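Local structure of MOSUB1, transcription cofactor (Magnaporthe oryzae, 4AGH) at residues Q93-A96 with F97-I101. The protein binds single-stranded DNA and, as a member of the PC4 family, probably acts as a transcriptional coactivator. Numbering follows the deposited sequence.
Sequences QYTA and FLKAI
Y94 and L98 meet one turn apart in an i to i+4 contact near the start of helix 91-110, the C-terminal helix that follows the antiparallel sheet in this PC4-family fold. L98 CG lies over one face of the Y94 ring, 4.2 Å from its centroid and displaced toward the rim, a CH-pi contact. Both methyls sit over the hydroxyl half of that face, L98 CD1 3.6 Å from Y94 CE2 and L98 CD2 3.8 Å from Y94 OH. With CG anti to the backbone N (chi1 173°), the tyrosine turns one face to L98, and its OH is hydrogen-bonded to N105 OD1 of the second subunit. The backbone bonds are ordinary helical ones, F97 N to Q93 O and L98 N to Y94 O, the latter 2.9 Å. From A100 N to A96 O the bond is longer, 3.2 Å, and more bent. T95 and K99 run side by side, but K99 NZ stays 3.9 Å from T95 OG1, which bonds instead to D92 O. The F97 ring meets F97 of the second subunit with the planes at about 35°. L98 thus packs on one face of the Y94 ring while the hydroxyl bonds across the dimer interface; together these probably help fix its orientation.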
loop_
_atom_site.group_PDB
_atom_site.type_symbol
_atom_site.label_atom_id
_atom_site.label_comp_id
_atom_site.label_asym_id
_atom_site.label_seq_id
_atom_site.Cartn_x
_atom_site.Cartn_y
_atom_site.Cartn_z
ATOM N N GLN A 93 7.805 -5.226 5.382
ATOM C CA GLN A 93 6.692 -5.458 4.458
ATOM C C GLN A 93 6.738 -4.436 3.338
ATOM O O GLN A 93 6.504 -4.757 2.172
ATOM C CB GLN A 93 5.348 -5.381 5.193
ATOM C CG GLN A 93 5.100 -6.585 6.090
ATOM C CD GLN A 93 4.085 -6.299 7.179
ATOM O OE1 GLN A 93 3.423 -5.263 7.163
ATOM N NE2 GLN A 93 3.960 -7.221 8.133
ATOM N N TYR A 94 7.064 -3.199 3.695
ATOM C CA TYR A 94 7.155 -2.136 2.701
ATOM C C TYR A 94 8.290 -2.414 1.707
ATOM O O TYR A 94 8.100 -2.269 0.493
ATOM C CB TYR A 94 7.338 -0.778 3.376
ATOM C CG TYR A 94 7.620 0.359 2.423
ATOM C CD1 TYR A 94 6.605 0.911 1.649
ATOM C CD2 TYR A 94 8.894 0.894 2.314
ATOM C CE1 TYR A 94 6.858 1.951 0.781
ATOM C CE2 TYR A 94 9.158 1.944 1.450
ATOM C CZ TYR A 94 8.138 2.469 0.688
ATOM O OH TYR A 94 8.399 3.509 -0.171
ATOM N N THR A 95 9.450 -2.839 2.203
ATOM C CA THR A 95 10.555 -3.150 1.292
ATOM C C THR A 95 10.255 -4.368 0.402
ATOM O O THR A 95 10.676 -4.417 -0.754
ATOM C CB THR A 95 11.903 -3.302 2.029
ATOM O OG1 THR A 95 11.846 -4.405 2.942
ATOM C CG2 THR A 95 12.219 -2.023 2.802
ATOM N N ALA A 96 9.522 -5.344 0.934
ATOM C CA ALA A 96 9.083 -6.482 0.117
ATOM C C ALA A 96 8.116 -6.024 -0.966
ATOM O O ALA A 96 8.142 -6.517 -2.092
ATOM C CB ALA A 96 8.441 -7.557 0.988
ATOM N N PHE A 97 7.243 -5.082 -0.616
ATOM C CA PHE A 97 6.371 -4.451 -1.597
ATOM C C PHE A 97 7.202 -3.754 -2.679
ATOM O O PHE A 97 6.951 -3.920 -3.872
ATOM C CB PHE A 97 5.424 -3.472 -0.905
ATOM C CG PHE A 97 4.618 -2.632 -1.847
ATOM C CD1 PHE A 97 3.690 -3.208 -2.696
ATOM C CD2 PHE A 97 4.803 -1.264 -1.896
ATOM C CE1 PHE A 97 2.936 -2.429 -3.556
ATOM C CE2 PHE A 97 4.069 -0.491 -2.768
ATOM C CZ PHE A 97 3.126 -1.077 -3.594
ATOM N N LEU A 98 8.224 -3.008 -2.272
ATOM C CA LEU A 98 9.080 -2.356 -3.266
ATOM C C LEU A 98 9.681 -3.362 -4.249
ATOM O O LEU A 98 9.823 -3.075 -5.440
ATOM C CB LEU A 98 10.216 -1.584 -2.579
ATOM C CG LEU A 98 9.802 -0.372 -1.742
ATOM C CD1 LEU A 98 11.049 0.355 -1.221
ATOM C CD2 LEU A 98 8.941 0.570 -2.573
ATOM N N LYS A 99 10.073 -4.527 -3.744
ATOM C CA LYS A 99 10.721 -5.527 -4.585
ATOM C C LYS A 99 9.729 -6.126 -5.579
ATOM O O LYS A 99 10.118 -6.565 -6.666
ATOM C CB LYS A 99 11.349 -6.632 -3.736
ATOM C CG LYS A 99 12.469 -6.157 -2.819
ATOM C CD LYS A 99 13.304 -7.329 -2.308
ATOM C CE LYS A 99 14.199 -6.916 -1.141
ATOM N NZ LYS A 99 13.420 -6.653 0.104
ATOM N N ALA A 100 8.450 -6.129 -5.209
ATOM C CA ALA A 100 7.390 -6.659 -6.079
ATOM C C ALA A 100 6.885 -5.655 -7.123
ATOM O O ALA A 100 6.234 -6.039 -8.089
ATOM C CB ALA A 100 6.211 -7.146 -5.239
ATOM N N ILE A 101 7.170 -4.376 -6.919
ATOM C CA ILE A 101 6.639 -3.324 -7.784
ATOM C C ILE A 101 6.949 -3.506 -9.290
ATOM O O ILE A 101 6.074 -3.310 -10.125
ATOM C CB ILE A 101 7.043 -1.924 -7.273
ATOM C CG1 ILE A 101 6.146 -1.527 -6.089
ATOM C CG2 ILE A 101 6.939 -0.895 -8.377
ATOM C CD1 ILE A 101 6.547 -0.212 -5.439
#